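Local coordinates for glyoxalase family protein (Listeria monocytogenes, PDB 2P7M) that probably catalyses the manganese-dependent hydration of the antibiotic fosfomycin, at residues Ser3-Ile8 and Ala50-Cys55; Ile70-Gln75 and Phe117-Gly122; Val91-Glu96 and Arg105-Tyr110; Pro98-Glu103 and Glu125-Arg130. One frame throughout, in Å; residues are numbered along the deposited sequence.

Contact 1: residues Ser3-Ile8 and Ala50-Cys55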
# COMPACT_ATOMS: atom_id res chain seq x y z
N SER A 3 14.07 -6.74 -1.77
CA SER A 3 13.78 -7.73 -2.82
C SER A 3 12.51 -7.34 -3.56
O SER A 3 12.39 -7.55 -4.76
CB SER A 3 13.60 -9.12 -2.20
OG SER A 3 14.71 -9.48 -1.41
N GLY A 4 11.57 -6.79 -2.81
CA GLY A 4 10.31 -6.38 -3.40
C GLY A 4 9.22 -6.34 -2.35
O GLY A 4 9.49 -6.27 -1.15
N LEU A 5 7.98 -6.40 -2.81
CA LEU A 5 6.84 -6.37 -1.90
C LEU A 5 6.62 -7.76 -1.30
O LEU A 5 6.63 -8.76 -2.01
CB LEU A 5 5.59 -5.94 -2.66
CG LEU A 5 4.31 -5.73 -1.85
CD1 LEU A 5 4.54 -4.64 -0.80
CD2 LEU A 5 3.18 -5.34 -2.80
N SER A 6 6.45 -7.82 0.01
CA SER A 6 6.20 -9.10 0.65
C SER A 6 4.68 -9.30 0.72
O SER A 6 4.14 -10.27 0.18
CB SER A 6 6.78 -9.14 2.07
OG SER A 6 6.45 -10.37 2.69
N HIS A 7 4.01 -8.37 1.39
CA HIS A 7 2.56 -8.43 1.53
C HIS A 7 2.02 -7.15 2.16
O HIS A 7 2.78 -6.31 2.64
CB HIS A 7 2.15 -9.62 2.39
CG HIS A 7 2.72 -9.60 3.77
ND1 HIS A 7 3.98 -10.07 4.06
CD2 HIS A 7 2.22 -9.13 4.94
CE1 HIS A 7 4.23 -9.90 5.35
NE2 HIS A 7 3.18 -9.33 5.90
N ILE A 8 0.69 -7.03 2.15
CA ILE A 8 0.00 -5.88 2.72
C ILE A 8 -0.94 -6.41 3.80
O ILE A 8 -1.66 -7.38 3.59
CB ILE A 8 -0.81 -5.15 1.63
CG1 ILE A 8 0.14 -4.66 0.52
CG2 ILE A 8 -1.56 -3.98 2.23
CD1 ILE A 8 -0.55 -4.08 -0.68
N ALA A 50 -4.19 -10.76 -7.68
CA ALA A 50 -3.35 -10.33 -8.79
C ALA A 50 -1.87 -10.45 -8.46
O ALA A 50 -1.10 -9.50 -8.64
CB ALA A 50 -3.69 -8.90 -9.19
N GLY A 51 -1.47 -11.61 -7.95
CA GLY A 51 -0.08 -11.84 -7.61
C GLY A 51 0.38 -11.24 -6.30
O GLY A 51 1.50 -11.50 -5.86
N LEU A 52 -0.46 -10.43 -5.67
CA LEU A 52 -0.10 -9.80 -4.41
C LEU A 52 -0.67 -10.55 -3.22
O LEU A 52 -1.82 -10.97 -3.24
CB LEU A 52 -0.61 -8.36 -4.38
CG LEU A 52 -0.27 -7.48 -5.58
CD1 LEU A 52 -0.92 -6.12 -5.40
CD2 LEU A 52 1.25 -7.34 -5.71
N TRP A 53 0.13 -10.70 -2.17
CA TRP A 53 -0.33 -11.37 -0.96
C TRP A 53 -0.98 -10.33 -0.07
O TRP A 53 -0.36 -9.32 0.25
CB TRP A 53 0.82 -12.04 -0.22
CG TRP A 53 1.30 -13.29 -0.87
CD1 TRP A 53 1.87 -13.41 -2.10
CD2 TRP A 53 1.25 -14.61 -0.32
NE1 TRP A 53 2.18 -14.72 -2.36
CE2 TRP A 53 1.80 -15.49 -1.29
CE3 TRP A 53 0.78 -15.15 0.88
CZ2 TRP A 53 1.90 -16.87 -1.08
CZ3 TRP A 53 0.88 -16.52 1.09
CH2 TRP A 53 1.44 -17.36 0.11
N ILE A 54 -2.23 -10.55 0.30
CA ILE A 54 -2.94 -9.63 1.18
C ILE A 54 -3.29 -10.38 2.45
O ILE A 54 -3.86 -11.47 2.39
CB ILE A 54 -4.25 -9.11 0.56
CG1 ILE A 54 -4.01 -8.62 -0.87
CG2 ILE A 54 -4.82 -7.99 1.42
CD1 ILE A 54 -3.07 -7.45 -0.98
N CYS A 55 -2.93 -9.81 3.59
CA CYS A 55 -3.23 -10.42 4.86
C CYS A 55 -4.31 -9.59 5.54
O CYS A 55 -4.17 -8.38 5.68
CB CYS A 55 -1.99 -10.47 5.75
SG CYS A 55 -2.32 -11.07 7.43
O HOH W 1 2.75 -9.50 -2.21
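Ile8 and Ile54 pair in a parallel beta bridge where strand 4-12, outermost in this chain's sheet, starts to run beside strand 52-58, in the buried sheet of the N-terminal half. Two backbone bonds flank the pair: Ile8 N donates to Trp53 O at 3.2 Å, and Cys55 N reaches Ile8 O at 2.7 Å in an almost straight bond (N-H...O 177°). Upstream the strands diverge, their short axes 36° apart, and a water takes over, donating to Ser6 O and accepting from Trp53 N. On the face of Ile8 and Ile54, the CD1 tip of Ile54 comes to CB of Ile8 at 4.1 Å; farther back Leu5 CD2 meets Leu52 CD2 at 4.0 Å, the two leucines crossing nearly at right angles. Branched, apolar residues suit this face, which continues onto Ile70 and Phe72 of strand 69-73.

Strands 4-12 and 52-58 are the first and last of the N-terminal beta-alpha-beta-beta-beta module of the vicinal oxygen chelate (glyoxalase) fold, and His7 is probably a manganese ligand. Its CB lies 3.3 Å from Trp53 O. CG sits between the backbone N and the carbonyl carbon (chi1 60°), which carries the imidazole off the strand, with ND1 2.8 Å from Ser6 OG in a hydrogen bond that helps set the ring's rotation; His120 of the second subunit also bonds that hydroxyl. Gly4, Leu5 and His7 pair antiparallel with a strand of the second subunit, continuing the sheet across the interface.

Contact 2: residues Ile70-Gln75 and Phe117-Gly122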
# COMPACT_ATOMS: atom_id res chain seq x y z
N ILE A 70 -3.79 1.85 -1.60
CA ILE A 70 -3.20 0.93 -2.56
C ILE A 70 -3.95 1.02 -3.88
O ILE A 70 -5.17 1.08 -3.91
CB ILE A 70 -3.28 -0.52 -2.04
CG1 ILE A 70 -2.43 -0.65 -0.78
CG2 ILE A 70 -2.79 -1.49 -3.10
CD1 ILE A 70 -2.81 -1.83 0.07
N ALA A 71 -3.21 1.05 -4.98
CA ALA A 71 -3.87 1.13 -6.27
C ALA A 71 -3.53 -0.08 -7.13
O ALA A 71 -2.36 -0.40 -7.34
CB ALA A 71 -3.47 2.43 -6.97
N PHE A 72 -4.56 -0.75 -7.62
CA PHE A 72 -4.36 -1.92 -8.47
C PHE A 72 -4.50 -1.52 -9.93
O PHE A 72 -5.13 -0.51 -10.26
CB PHE A 72 -5.39 -3.01 -8.16
CG PHE A 72 -5.25 -3.59 -6.79
CD1 PHE A 72 -5.96 -3.05 -5.72
CD2 PHE A 72 -4.41 -4.67 -6.56
CE1 PHE A 72 -5.82 -3.57 -4.44
CE2 PHE A 72 -4.27 -5.21 -5.29
CZ PHE A 72 -4.97 -4.66 -4.22
N GLN A 73 -3.92 -2.32 -10.81
CA GLN A 73 -3.98 -2.04 -12.23
C GLN A 73 -5.10 -2.76 -12.94
O GLN A 73 -5.31 -3.95 -12.73
CB GLN A 73 -2.66 -2.45 -12.90
CG GLN A 73 -2.63 -2.18 -14.39
CD GLN A 73 -2.10 -0.80 -14.72
OE1 GLN A 73 -0.97 -0.47 -14.37
NE2 GLN A 73 -2.91 0.01 -15.40
N ILE A 74 -5.83 -2.02 -13.77
CA ILE A 74 -6.90 -2.57 -14.59
C ILE A 74 -6.73 -1.91 -15.95
O ILE A 74 -5.94 -0.97 -16.08
CB ILE A 74 -8.31 -2.22 -14.07
CG1 ILE A 74 -8.44 -0.71 -13.92
CG2 ILE A 74 -8.58 -2.95 -12.76
CD1 ILE A 74 -9.86 -0.25 -13.67
N GLN A 75 -7.44 -2.39 -16.96
CA GLN A 75 -7.32 -1.79 -18.28
C GLN A 75 -8.41 -0.75 -18.44
O GLN A 75 -9.44 -0.81 -17.76
CB GLN A 75 -7.45 -2.87 -19.36
CG GLN A 75 -6.69 -4.15 -19.03
CD GLN A 75 -5.23 -3.89 -18.69
OE1 GLN A 75 -4.47 -3.38 -19.51
NE2 GLN A 75 -4.84 -4.25 -17.47
N PHE A 117 -9.51 1.97 -1.69
CA PHE A 117 -8.84 1.20 -2.74
C PHE A 117 -8.96 1.97 -4.05
O PHE A 117 -9.95 2.67 -4.27
CB PHE A 117 -9.47 -0.19 -2.90
CG PHE A 117 -9.22 -1.12 -1.75
CD1 PHE A 117 -10.15 -1.25 -0.73
CD2 PHE A 117 -8.06 -1.87 -1.69
CE1 PHE A 117 -9.93 -2.13 0.33
CE2 PHE A 117 -7.82 -2.76 -0.64
CZ PHE A 117 -8.76 -2.88 0.38
N GLU A 118 -7.96 1.85 -4.92
CA GLU A 118 -7.97 2.52 -6.21
C GLU A 118 -7.76 1.49 -7.34
O GLU A 118 -6.97 0.57 -7.20
CB GLU A 118 -6.85 3.57 -6.31
CG GLU A 118 -6.88 4.39 -7.62
CD GLU A 118 -5.62 5.22 -7.89
OE1 GLU A 118 -4.94 5.64 -6.93
OE2 GLU A 118 -5.30 5.46 -9.08
N LEU A 119 -8.51 1.65 -8.43
CA LEU A 119 -8.34 0.80 -9.60
C LEU A 119 -7.91 1.82 -10.65
O LEU A 119 -8.70 2.66 -11.08
CB LEU A 119 -9.65 0.12 -10.02
CG LEU A 119 -10.23 -0.86 -9.00
CD1 LEU A 119 -11.39 -1.64 -9.63
CD2 LEU A 119 -9.15 -1.81 -8.54
N HIS A 120 -6.64 1.76 -11.03
CA HIS A 120 -6.06 2.70 -11.97
C HIS A 120 -5.90 2.11 -13.37
O HIS A 120 -5.35 1.03 -13.52
CB HIS A 120 -4.68 3.14 -11.46
CG HIS A 120 -4.04 4.22 -12.27
ND1 HIS A 120 -2.70 4.22 -12.58
CD2 HIS A 120 -4.56 5.33 -12.84
CE1 HIS A 120 -2.41 5.29 -13.30
NE2 HIS A 120 -3.52 5.98 -13.47
N ALA A 121 -6.37 2.85 -14.37
CA ALA A 121 -6.30 2.41 -15.76
C ALA A 121 -5.10 3.01 -16.49
O ALA A 121 -4.83 2.62 -17.63
CB ALA A 121 -7.59 2.78 -16.50
N GLY A 122 -4.39 3.94 -15.86
CA GLY A 122 -3.25 4.56 -16.52
C GLY A 122 -1.92 3.83 -16.38
O GLY A 122 -1.88 2.68 -15.91
O HOH W 2 -0.02 1.81 -13.47
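Phe72 and Leu119 face each other across two parallel strands, 70-73 and 117-120, joined by a regular series of backbone bonds. Phe72 uses both sides of its peptide: its N donates to Glu118 O at 2.8 Å, and its O accepts from His120 N, which lies nearly in line with the carbonyl. The Phe72 ring runs alongside that of Phe117, pointing the same way, and its CE1 edge meets Phe117 CD2 at 3.9 Å. Next to them Ile74 CD1 crosses onto Leu119 CB at 3.7 Å, so aromatic and branched residues fill one face of the sheet; Phe26 packs against both rings.

On the other face Gln73 can be followed outward. CB leaves the strand with CG anti to the backbone N (chi1 -180°), and a bend at chi2 (90°) then brings CD back beside the residues just past the end of strand 117-120, 3.7 Å from Gly122 O. There NE2 donates to Gly122 O at 2.9 Å, within the amide plane, and to Ile74 O in its own segment, while OE1 accepts from a water that also donates to Gly122 O. An amide suits these strand ends, where it bonds the carbonyls of Ile74 and Gly122.

Ala71, with only a CB, leaves room for Glu118, whose OE1 lies 3.5 Å from that methyl and is hydrogen-bonded to His69; Ser106 holds OE2. Glu118 and His69 are probably manganese ligands, and with His7 of the second subunit packed on Glu118 the chemistry is consistent with a metal site at the interface.

Contact 3: residues Val91-Glu96 and Arg105-Tyr110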
# COMPACT_ATOMS: atom_id res chain seq x y z
N VAL A 91 -21.11 -0.63 -2.17
CA VAL A 91 -19.91 -0.08 -1.55
C VAL A 91 -19.73 1.39 -1.95
O VAL A 91 -19.98 1.77 -3.09
CB VAL A 91 -18.65 -0.92 -1.92
CG1 VAL A 91 -18.86 -1.62 -3.24
CG2 VAL A 91 -17.43 -0.04 -2.00
N GLU A 92 -19.29 2.21 -1.00
CA GLU A 92 -19.10 3.63 -1.25
C GLU A 92 -17.97 3.93 -2.24
O GLU A 92 -16.85 3.47 -2.06
CB GLU A 92 -18.81 4.36 0.06
CG GLU A 92 -18.58 5.85 -0.12
CD GLU A 92 -18.25 6.55 1.18
OE1 GLU A 92 -17.97 7.77 1.13
OE2 GLU A 92 -18.27 5.89 2.25
N MET A 93 -18.29 4.71 -3.26
CA MET A 93 -17.35 5.12 -4.30
C MET A 93 -17.13 6.62 -4.28
O MET A 93 -18.04 7.39 -3.97
CB MET A 93 -17.87 4.75 -5.69
CG MET A 93 -17.50 3.38 -6.16
SD MET A 93 -18.00 3.15 -7.87
CE MET A 93 -17.28 4.59 -8.65
N LYS A 94 -15.92 7.04 -4.64
CA LYS A 94 -15.59 8.46 -4.70
C LYS A 94 -15.97 8.99 -6.07
O LYS A 94 -16.05 8.23 -7.03
CB LYS A 94 -14.08 8.67 -4.52
CG LYS A 94 -13.55 8.40 -3.13
CD LYS A 94 -14.14 9.37 -2.13
CE LYS A 94 -13.25 9.48 -0.91
NZ LYS A 94 -13.94 10.17 0.21
N PRO A 95 -16.23 10.30 -6.17
CA PRO A 95 -16.59 10.89 -7.45
C PRO A 95 -15.31 11.05 -8.28
O PRO A 95 -14.22 10.76 -7.80
CB PRO A 95 -17.20 12.23 -7.06
CG PRO A 95 -16.46 12.57 -5.81
CD PRO A 95 -16.46 11.25 -5.07
N GLU A 96 -15.45 11.49 -9.52
CA GLU A 96 -14.30 11.67 -10.39
C GLU A 96 -13.28 12.60 -9.75
O GLU A 96 -13.63 13.69 -9.27
CB GLU A 96 -14.75 12.25 -11.73
CG GLU A 96 -13.70 12.21 -12.83
CD GLU A 96 -14.06 13.11 -13.99
OE1 GLU A 96 -15.27 13.30 -14.25
OE2 GLU A 96 -13.13 13.63 -14.65
N ARG A 105 -7.46 7.12 -16.14
CA ARG A 105 -8.68 7.04 -15.33
C ARG A 105 -8.51 6.09 -14.15
O ARG A 105 -7.75 5.12 -14.21
CB ARG A 105 -9.85 6.54 -16.17
CG ARG A 105 -10.22 7.45 -17.33
CD ARG A 105 -11.24 6.77 -18.23
NE ARG A 105 -12.52 6.55 -17.56
CZ ARG A 105 -13.47 5.74 -18.01
NH1 ARG A 105 -13.28 5.06 -19.14
NH2 ARG A 105 -14.61 5.60 -17.34
N SER A 106 -9.24 6.37 -13.07
CA SER A 106 -9.20 5.55 -11.87
C SER A 106 -10.57 5.54 -11.19
O SER A 106 -11.36 6.45 -11.37
CB SER A 106 -8.19 6.12 -10.87
OG SER A 106 -6.86 6.05 -11.36
N ILE A 107 -10.82 4.48 -10.43
CA ILE A 107 -12.05 4.33 -9.65
C ILE A 107 -11.59 4.27 -8.20
O ILE A 107 -10.54 3.70 -7.90
CB ILE A 107 -12.76 2.98 -9.92
CG1 ILE A 107 -13.08 2.82 -11.40
CG2 ILE A 107 -14.03 2.91 -9.10
CD1 ILE A 107 -13.52 1.42 -11.75
N TYR A 108 -12.35 4.86 -7.29
CA TYR A 108 -11.96 4.80 -5.88
C TYR A 108 -13.17 4.37 -5.05
O TYR A 108 -14.27 4.85 -5.28
CB TYR A 108 -11.48 6.17 -5.39
CG TYR A 108 -10.31 6.76 -6.15
CD1 TYR A 108 -10.50 7.47 -7.34
CD2 TYR A 108 -9.01 6.66 -5.65
CE1 TYR A 108 -9.44 8.07 -8.00
CE2 TYR A 108 -7.94 7.25 -6.30
CZ TYR A 108 -8.16 7.95 -7.48
OH TYR A 108 -7.09 8.51 -8.13
N PHE A 109 -12.95 3.46 -4.10
CA PHE A 109 -14.02 2.97 -3.23
C PHE A 109 -13.47 2.45 -1.90
O PHE A 109 -12.28 2.17 -1.78
CB PHE A 109 -14.81 1.87 -3.95
CG PHE A 109 -13.98 0.68 -4.34
CD1 PHE A 109 -13.92 -0.45 -3.53
CD2 PHE A 109 -13.25 0.69 -5.53
CE1 PHE A 109 -13.15 -1.55 -3.88
CE2 PHE A 109 -12.47 -0.40 -5.90
CZ PHE A 109 -12.41 -1.52 -5.07
N TYR A 110 -14.35 2.33 -0.91
CA TYR A 110 -13.95 1.85 0.40
C TYR A 110 -14.42 0.44 0.73
O TYR A 110 -15.32 -0.09 0.09
CB TYR A 110 -14.50 2.77 1.50
CG TYR A 110 -13.97 4.18 1.51
CD1 TYR A 110 -14.63 5.20 0.81
CD2 TYR A 110 -12.82 4.51 2.23
CE1 TYR A 110 -14.16 6.51 0.85
CE2 TYR A 110 -12.35 5.82 2.27
CZ TYR A 110 -13.02 6.81 1.58
OH TYR A 110 -12.56 8.11 1.63
O HOH W 3 -18.08 1.02 1.29
O HOH W 4 -14.21 6.69 -8.13
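Met93 and Phe109 form a single backbone bridge, their CA atoms 4.1 Å apart, with Tyr110 N donating to Glu92 O (3.0 Å) and Lys94 N to Tyr108 O (2.8 Å); the irregular chain 91-96 borders strand 106-110 on the edge away from strand 116-120. Two waters extend the pairing: one accepts from Glu92 N and donates to Tyr110 O, the other accepts from Tyr108 N and donates to Lys94 O.

Two long polar side chains meet Tyr110 along its CD1-CE1 side. Glu92 runs beside it in the same direction, fully extended, its CD 3.9 Å from CD1 and its carboxylate turned 47° from the ring; Arg65 forms a salt bridge with that carboxylate and a cation-pi contact with the ring. Lys94 bends at chi2 (-64°) and reaches the ring at its edge, CE 3.6 Å from CE1, where NZ gives a weak hydrogen bond to Tyr110 OH. Nearer its backbone, Lys94 CB packs on Tyr108 CB at 3.7 Å. Lysine suits this partly exposed side because its methylenes pack on the tyrosines while its amine reaches a hydroxyl.

The opposite side is apolar. The long unbranched chain of Met93, bent at chi3, lets CG meet Phe109 CB and CE reach Ile107 CG2 at 3.7 Å, while Val91 CG2 touches Phe109 CB. Strand 106-110 belongs to the second sheet of the vicinal oxygen chelate fold, where Tyr108 touches Glu118, probably a metal ligand. Ile86 of helix 79-88 meets Val91 and Met93, Ile25 of helix 15-25 meets Val91 and Phe109, and strand 116-120 pairs with the other edge of strand 106-110.

Contact 4: residues Pro98-Glu103 and Glu125-Arg130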
# COMPACT_ATOMS: atom_id res chain seq x y z
N PRO A 98 -9.91 15.07 -9.97
CA PRO A 98 -9.26 15.91 -10.98
C PRO A 98 -7.95 15.27 -11.43
O PRO A 98 -7.23 14.70 -10.62
CB PRO A 98 -9.05 17.23 -10.24
CG PRO A 98 -10.25 17.28 -9.33
CD PRO A 98 -10.29 15.87 -8.79
N ARG A 99 -7.66 15.37 -12.72
CA ARG A 99 -6.45 14.78 -13.26
C ARG A 99 -5.70 15.72 -14.20
O ARG A 99 -6.26 16.67 -14.72
CB ARG A 99 -6.80 13.51 -14.03
CG ARG A 99 -7.34 12.37 -13.20
CD ARG A 99 -7.75 11.24 -14.13
NE ARG A 99 -8.85 11.65 -14.99
CZ ARG A 99 -9.09 11.16 -16.20
NH1 ARG A 99 -8.30 10.22 -16.71
NH2 ARG A 99 -10.14 11.59 -16.90
N VAL A 100 -4.41 15.43 -14.40
CA VAL A 100 -3.58 16.20 -15.32
C VAL A 100 -3.44 15.35 -16.58
O VAL A 100 -3.78 14.16 -16.57
CB VAL A 100 -2.17 16.47 -14.75
CG1 VAL A 100 -2.25 17.43 -13.57
CG2 VAL A 100 -1.51 15.16 -14.33
N GLN A 101 -2.94 15.93 -17.66
CA GLN A 101 -2.77 15.19 -18.90
C GLN A 101 -1.75 14.07 -18.71
O GLN A 101 -0.70 14.28 -18.10
CB GLN A 101 -2.33 16.13 -20.02
CG GLN A 101 -3.27 17.31 -20.22
CD GLN A 101 -4.63 16.90 -20.76
OE1 GLN A 101 -5.23 15.94 -20.24
NE2 GLN A 101 -5.11 17.56 -21.72
N GLY A 102 -2.06 12.89 -19.23
CA GLY A 102 -1.14 11.77 -19.10
C GLY A 102 -1.49 10.89 -17.92
O GLY A 102 -0.92 9.81 -17.73
N GLU A 103 -2.43 11.36 -17.12
CA GLU A 103 -2.88 10.64 -15.94
C GLU A 103 -4.15 9.87 -16.29
O GLU A 103 -5.21 10.47 -16.49
CB GLU A 103 -3.14 11.63 -14.80
CG GLU A 103 -3.57 11.00 -13.49
CD GLU A 103 -3.80 12.03 -12.39
OE1 GLU A 103 -4.09 11.62 -11.24
OE2 GLU A 103 -3.68 13.25 -12.66
N GLU A 125 4.58 5.27 -17.35
CA GLU A 125 5.25 5.81 -18.52
C GLU A 125 4.52 6.99 -19.12
O GLU A 125 5.13 8.02 -19.44
CB GLU A 125 5.43 4.73 -19.59
CG GLU A 125 6.52 5.08 -20.60
CD GLU A 125 6.48 4.25 -21.86
OE1 GLU A 125 6.26 3.02 -21.77
OE2 GLU A 125 6.67 4.82 -22.95
N GLU A 126 3.21 6.86 -19.30
CA GLU A 126 2.42 7.94 -19.86
C GLU A 126 2.57 9.16 -18.96
O GLU A 126 2.77 10.28 -19.44
CB GLU A 126 0.95 7.54 -19.94
CG GLU A 126 0.07 8.59 -20.61
CD GLU A 126 0.53 8.92 -22.03
OE1 GLU A 126 0.58 7.99 -22.87
OE2 GLU A 126 0.83 10.10 -22.30
N ARG A 127 2.50 8.92 -17.66
CA ARG A 127 2.61 9.98 -16.67
C ARG A 127 3.95 10.71 -16.72
O ARG A 127 4.00 11.93 -16.63
CB ARG A 127 2.36 9.41 -15.27
CG ARG A 127 2.26 10.46 -14.20
CD ARG A 127 1.25 11.53 -14.58
NE ARG A 127 1.36 12.69 -13.71
CZ ARG A 127 0.88 12.74 -12.47
NH1 ARG A 127 0.24 11.68 -11.96
NH2 ARG A 127 1.06 13.83 -11.74
N LEU A 128 5.04 9.96 -16.89
CA LEU A 128 6.38 10.55 -16.95
C LEU A 128 6.70 11.13 -18.33
O LEU A 128 7.51 12.05 -18.44
CB LEU A 128 7.44 9.50 -16.61
CG LEU A 128 7.35 8.73 -15.29
CD1 LEU A 128 8.43 7.65 -15.25
CD2 LEU A 128 7.50 9.69 -14.12
N LYS A 129 6.08 10.59 -19.37
CA LYS A 129 6.33 11.06 -20.73
C LYS A 129 6.21 12.57 -20.89
O LYS A 129 7.16 13.24 -21.32
CB LYS A 129 5.38 10.37 -21.72
CG LYS A 129 5.84 10.49 -23.16
CD LYS A 129 4.68 10.76 -24.10
CE LYS A 129 3.65 9.65 -24.10
NZ LYS A 129 2.50 10.00 -24.98
N ARG A 130 5.05 13.11 -20.56
CA ARG A 130 4.82 14.55 -20.66
C ARG A 130 5.81 15.23 -19.73
O ARG A 130 6.56 16.12 -20.14
CB ARG A 130 3.39 14.89 -20.22
CG ARG A 130 2.99 16.33 -20.46
CD ARG A 130 1.76 16.71 -19.63
NE ARG A 130 2.08 16.76 -18.20
CZ ARG A 130 1.19 17.01 -17.25
NH1 ARG A 130 -0.08 17.24 -17.56
NH2 ARG A 130 1.57 17.05 -15.98
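Val100 sets its CG2 methyl over one face of the Arg127 guanidinium, 3.6 Å above the plane and offset toward the rim. The valine opens a type II beta turn, Val100 to Glu103, that rests against the C-terminal helix 124-130. Gly102 holds the turn's third position with positive phi (96°), as glycine commonly does in type II turns, and its lack of a side chain lets the helix come close, the CA atoms of Gly102 and Arg127 being 4.8 Å apart. Gly102 O also touches Glu126 CG at 3.3 Å.

Arg127 extends from the helix with CG anti to its own N (chi1 -172°) and then bends at chi2, which lays the guanidinium alongside Glu103. Their planes are 21° apart, but Glu103 OE2 stays 4.3 Å from NH1, well out of the guanidinium plane, so the attraction is one of charge alone. That OE2 instead accepts from Val100 N at 2.9 Å, tying the turn together. Arg127 NH2 is bonded to Tyr32 OH of the second subunit, whereas NE is buried without a polar partner.

Arg130, one helical turn on, spreads over the exposed corner of the turn. The length of arginine lets it span this corner, and the guanidinium edge meets Val100 CB while Gln101 O sits above one face, 3.1 Å from NH1 at an angle too poor for a hydrogen bond.

How the contacts relate
Contacts 1 and 2 are buried pairings of parallel strands, one in each sheet of the chain; they meet through Ile8 on Ile70 and Leu52 on Phe72. Contact 3 shares the second sheet with contact 2, since strands 106-110 and 116-120 are neighbours, but it is partly exposed and adds charged and aromatic side chains and waters to a short backbone pairing. Contact 4 lies at the surface, about 26 Å from contact 1 between centres, and relies on side-chain packing and charge without backbone bonds between its segments. Contacts 1, 2 and 4 all touch the second subunit. The probable metal ligands His7 (contact 1) and Glu118 (contact 2) come together between subunits, His7 of one against Glu118 of the other.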